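Long-range contact in hypothetical protein Atu0636 (Agrobacterium tumefaciens, PDB 2OZV), which is a predicted O-methyltransferase that probably transfers a methyl group from S-adenosylmethionine to a substrate not yet identified: residues M23-L31 and G163-R171. Sequence-based numbering, arbitrary orientation.
Sequences MDAMLLASL and GGQLSLISR
Helix 24-30 packs on strand 164-170 in the central sheet of a Rossmann-like methyltransferase fold. The two run roughly antiparallel, at 157°, and their axes come within 7.8 Å of each other. The strand lies between strands 116-121 and 204-211. Ile-169 buries more surface here than any other residue. CG2 of Ile-169 meets CB of Leu-28 at 3.9 Å. Its CG1 branch is anti to the backbone N (chi1 -172°) and extended beyond, so CD1 reaches the first turn of the helix. There CD1 of Ile-169 lies 4.1 Å from CB of Leu-27. It also touches Asp-24, and the side chains of Ile-169 and Asp-24 cross at about a right angle. The carboxylate of Asp-24 has its main partner elsewhere, in a salt bridge from OD1 to Arg-204. Leu-28 puts CD1 against the strand backbone, 3.6 Å from CA of Leu-168. The side chain of Leu-28 also touches Ile-120 on strand 116-121. Farther along, Leu-31 sets CB 3.5 Å from OG of Ser-167. Gln-165 reaches toward the C-terminal end of the helix with an extended side chain. NE2 of Gln-165 donates two hydrogen bonds, one to OG of Ser-167 (2.9 Å) and one to the backbone O of Leu-31 (3.0 Å), the latter from above the carbonyl plane.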
HETATM    1  N   MSE B  23      -6.246 -10.632 -18.082  1.00 58.60           N
HETATM    2  CA  MSE B  23      -6.305 -10.860 -16.607  1.00 59.53           C
HETATM    3  C   MSE B  23      -6.661  -9.580 -15.825  1.00 54.86           C
HETATM    4  O   MSE B  23      -7.456  -9.643 -14.895  1.00 52.69           O
HETATM    5  CB  MSE B  23      -5.016 -11.490 -16.080  1.00 59.42           C
HETATM    6  CG  MSE B  23      -4.264 -10.628 -15.114  1.00 63.43           C
HETATM    7 SE   MSE B  23      -2.862 -11.564 -14.132  0.70 72.82          SE
HETATM    8  CE  MSE B  23      -4.002 -12.763 -13.039  1.00 67.85           C
ATOM      9  N   ASP B  24      -6.081  -8.434 -16.207  1.00 52.53           N
ATOM     10  CA  ASP B  24      -6.429  -7.157 -15.560  1.00 51.18           C
ATOM     11  C   ASP B  24      -7.938  -6.921 -15.687  1.00 49.77           C
ATOM     12  O   ASP B  24      -8.591  -6.524 -14.729  1.00 49.43           O
ATOM     13  CB  ASP B  24      -5.682  -5.958 -16.183  1.00 51.66           C
ATOM     14  CG  ASP B  24      -4.228  -5.835 -15.706  1.00 54.47           C
ATOM     15  OD1 ASP B  24      -3.724  -6.707 -14.976  1.00 55.20           O
ATOM     16  OD2 ASP B  24      -3.590  -4.827 -16.080  1.00 60.64           O
ATOM     17  N   ALA B  25      -8.473  -7.147 -16.890  1.00 48.01           N
ATOM     18  CA  ALA B  25      -9.891  -6.850 -17.124  1.00 47.69           C
ATOM     19  C   ALA B  25     -10.785  -7.747 -16.289  1.00 47.03           C
ATOM     20  O   ALA B  25     -11.784  -7.273 -15.738  1.00 46.70           O
ATOM     21  CB  ALA B  25     -10.246  -6.994 -18.626  1.00 47.00           C
HETATM   22  N   MSE B  26     -10.432  -9.032 -16.148  0.60 46.90           N
HETATM   23  CA  MSE B  26     -11.288  -9.943 -15.367  0.60 47.81           C
HETATM   24  C   MSE B  26     -11.240  -9.592 -13.874  0.60 47.10           C
HETATM   25  O   MSE B  26     -12.258  -9.644 -13.184  0.60 47.20           O
HETATM   26  CB  MSE B  26     -10.934 -11.421 -15.576  0.60 48.85           C
HETATM   27  CG  MSE B  26     -10.860 -11.866 -17.032  0.60 50.81           C
HETATM   28 SE   MSE B  26     -12.522 -11.664 -18.077  0.60 61.69          SE
HETATM   29  CE  MSE B  26     -11.693 -10.706 -19.571  0.60 56.28           C
ATOM     30  N   LEU B  27     -10.053  -9.255 -13.380  1.00 46.79           N
ATOM     31  CA  LEU B  27      -9.921  -8.867 -11.963  1.00 46.07           C
ATOM     32  C   LEU B  27     -10.683  -7.576 -11.692  1.00 46.53           C
ATOM     33  O   LEU B  27     -11.419  -7.458 -10.714  1.00 46.90           O
ATOM     34  CB  LEU B  27      -8.450  -8.681 -11.610  1.00 47.47           C
ATOM     35  CG  LEU B  27      -7.642  -9.986 -11.488  1.00 49.41           C
ATOM     36  CD1 LEU B  27      -6.148  -9.651 -11.363  1.00 52.62           C
ATOM     37  CD2 LEU B  27      -8.132 -10.754 -10.254  1.00 53.19           C
ATOM     38  N   LEU B  28     -10.510  -6.607 -12.587  1.00 45.53           N
ATOM     39  CA  LEU B  28     -11.230  -5.344 -12.455  1.00 44.98           C
ATOM     40  C   LEU B  28     -12.750  -5.545 -12.457  1.00 44.16           C
ATOM     41  O   LEU B  28     -13.456  -5.025 -11.569  1.00 43.43           O
ATOM     42  CB  LEU B  28     -10.787  -4.358 -13.555  1.00 45.04           C
ATOM     43  CG  LEU B  28     -11.586  -3.041 -13.528  1.00 43.90           C
ATOM     44  CD1 LEU B  28     -11.521  -2.201 -12.207  1.00 45.00           C
ATOM     45  CD2 LEU B  28     -11.116  -2.157 -14.737  1.00 45.46           C
ATOM     46  N   ALA B  29     -13.255  -6.278 -13.441  1.00 44.53           N
ATOM     47  CA  ALA B  29     -14.690  -6.534 -13.542  1.00 45.46           C
ATOM     48  C   ALA B  29     -15.242  -7.220 -12.282  1.00 45.83           C
ATOM     49  O   ALA B  29     -16.373  -6.964 -11.879  1.00 45.47           O
ATOM     50  CB  ALA B  29     -14.962  -7.383 -14.778  1.00 44.44           C
ATOM     51  N   SER B  30     -14.425  -8.076 -11.653  1.00 45.27           N
ATOM     52  CA  SER B  30     -14.896  -8.842 -10.502  1.00 45.44           C
ATOM     53  C   SER B  30     -15.214  -7.939  -9.307  1.00 45.02           C
ATOM     54  O   SER B  30     -15.902  -8.365  -8.386  1.00 46.02           O
ATOM     55  CB  SER B  30     -13.873  -9.913 -10.108  1.00 45.63           C
ATOM     56  OG  SER B  30     -12.820  -9.348  -9.400  1.00 46.26           O
ATOM     57  N   LEU B  31     -14.703  -6.707  -9.314  1.00 43.94           N
ATOM     58  CA  LEU B  31     -14.981  -5.751  -8.223  1.00 45.04           C
ATOM     59  C   LEU B  31     -16.420  -5.225  -8.177  1.00 45.76           C
ATOM     60  O   LEU B  31     -16.836  -4.655  -7.174  1.00 46.55           O
ATOM     61  CB  LEU B  31     -14.021  -4.564  -8.330  1.00 44.02           C
ATOM     62  CG  LEU B  31     -12.545  -4.961  -8.173  1.00 45.76           C
ATOM     63  CD1 LEU B  31     -11.611  -3.764  -8.414  1.00 46.60           C
ATOM     64  CD2 LEU B  31     -12.313  -5.513  -6.722  1.00 47.58           C
ATOM     65  N   GLY B 163     -22.580   7.979  -3.033  1.00 45.62           N
ATOM     66  CA  GLY B 163     -22.324   6.652  -2.468  1.00 45.89           C
ATOM     67  C   GLY B 163     -21.929   5.574  -3.482  1.00 45.48           C
ATOM     68  O   GLY B 163     -21.805   4.411  -3.113  1.00 46.15           O
ATOM     69  N   GLY B 164     -21.753   5.933  -4.759  1.00 43.94           N
ATOM     70  CA  GLY B 164     -21.435   4.939  -5.805  1.00 43.85           C
ATOM     71  C   GLY B 164     -19.985   4.471  -5.642  1.00 44.76           C
ATOM     72  O   GLY B 164     -19.215   5.090  -4.883  1.00 46.11           O
ATOM     73  N   GLN B 165     -19.619   3.411  -6.348  1.00 45.13           N
ATOM     74  CA  GLN B 165     -18.344   2.758  -6.122  1.00 45.65           C
ATOM     75  C   GLN B 165     -17.374   2.975  -7.267  1.00 45.56           C
ATOM     76  O   GLN B 165     -17.696   2.697  -8.446  1.00 45.61           O
ATOM     77  CB  GLN B 165     -18.547   1.262  -5.922  1.00 45.85           C
ATOM     78  CG  GLN B 165     -17.233   0.494  -5.700  1.00 45.87           C
ATOM     79  CD  GLN B 165     -17.476  -0.991  -5.529  1.00 46.63           C
ATOM     80  OE1 GLN B 165     -18.436  -1.406  -4.843  1.00 47.36           O
ATOM     81  NE2 GLN B 165     -16.637  -1.800  -6.165  1.00 47.01           N
ATOM     82  N   LEU B 166     -16.178   3.455  -6.922  1.00 44.75           N
ATOM     83  CA  LEU B 166     -15.045   3.491  -7.828  1.00 45.22           C
ATOM     84  C   LEU B 166     -14.300   2.141  -7.729  1.00 45.59           C
ATOM     85  O   LEU B 166     -14.036   1.650  -6.610  1.00 45.13           O
ATOM     86  CB  LEU B 166     -14.089   4.617  -7.413  1.00 45.10           C
ATOM     87  CG  LEU B 166     -12.731   4.621  -8.137  1.00 44.52           C
ATOM     88  CD1 LEU B 166     -12.873   4.964  -9.628  1.00 47.23           C
ATOM     89  CD2 LEU B 166     -11.814   5.638  -7.422  1.00 47.25           C
ATOM     90  N   SER B 167     -13.999   1.531  -8.874  1.00 44.56           N
ATOM     91  CA  SER B 167     -13.151   0.335  -8.914  1.00 45.65           C
ATOM     92  C   SER B 167     -12.011   0.543  -9.891  1.00 46.12           C
ATOM     93  O   SER B 167     -12.209   1.056 -11.006  1.00 46.22           O
ATOM     94  CB  SER B 167     -13.918  -0.926  -9.361  1.00 45.65           C
ATOM     95  OG  SER B 167     -15.009  -1.170  -8.479  1.00 46.54           O
ATOM     96  N   LEU B 168     -10.805   0.131  -9.491  1.00 46.03           N
ATOM     97  CA  LEU B 168      -9.686   0.261 -10.394  1.00 46.25           C
ATOM     98  C   LEU B 168      -8.635  -0.816 -10.205  1.00 45.88           C
ATOM     99  O   LEU B 168      -8.551  -1.468  -9.151  1.00 45.35           O
ATOM    100  CB  LEU B 168      -9.066   1.651 -10.268  1.00 47.87           C
ATOM    101  CG  LEU B 168      -8.295   2.037  -9.036  1.00 48.54           C
ATOM    102  CD1 LEU B 168      -6.828   1.511  -9.079  1.00 45.90           C
ATOM    103  CD2 LEU B 168      -8.291   3.585  -8.874  1.00 49.76           C
ATOM    104  N   ILE B 169      -7.850  -1.013 -11.257  1.00 45.51           N
ATOM    105  CA  ILE B 169      -6.663  -1.865 -11.167  1.00 44.62           C
ATOM    106  C   ILE B 169      -5.480  -1.050 -11.669  1.00 45.42           C
ATOM    107  O   ILE B 169      -5.594  -0.259 -12.631  1.00 45.20           O
ATOM    108  CB  ILE B 169      -6.839  -3.220 -11.915  1.00 44.46           C
ATOM    109  CG1 ILE B 169      -5.650  -4.156 -11.621  1.00 45.99           C
ATOM    110  CG2 ILE B 169      -7.096  -2.984 -13.416  1.00 44.42           C
ATOM    111  CD1 ILE B 169      -5.816  -5.567 -12.148  1.00 46.50           C
ATOM    112  N   SER B 170      -4.310  -1.252 -11.045  1.00 44.69           N
ATOM    113  CA  SER B 170      -3.115  -0.505 -11.410  0.50 45.23           C
ATOM    114  C   SER B 170      -1.882  -1.291 -10.979  1.00 45.03           C
ATOM    115  O   SER B 170      -2.015  -2.374 -10.378  1.00 45.23           O
ATOM    116  CB  SER B 170      -3.113   0.872 -10.738  0.50 45.89           C
ATOM    117  OG  SER B 170      -2.891   0.751  -9.340  0.50 47.83           O
ATOM    118  N   ARG B 171      -0.702  -0.749 -11.295  0.50 45.05           N
ATOM    119  CA  ARG B 171       0.564  -1.197 -10.720  0.50 45.62           C
ATOM    120  C   ARG B 171       0.560  -0.793  -9.243  0.50 45.03           C
ATOM    121  O   ARG B 171      -0.063   0.209  -8.882  0.50 45.37           O
ATOM    122  CB  ARG B 171       1.775  -0.526 -11.403  0.50 44.93           C
ATOM    123  CG  ARG B 171       1.774  -0.548 -12.922  0.50 46.86           C
ATOM    124  CD  ARG B 171       3.091   0.022 -13.473  0.50 48.63           C
ATOM    125  NE  ARG B 171       3.440   1.357 -12.957  0.50 53.83           N
ATOM    126  CZ  ARG B 171       4.370   2.150 -13.499  0.50 55.87           C
ATOM    127  NH1 ARG B 171       4.636   3.342 -12.970  0.50 56.29           N
ATOM    128  NH2 ARG B 171       5.042   1.752 -14.571  0.50 55.40           N
TER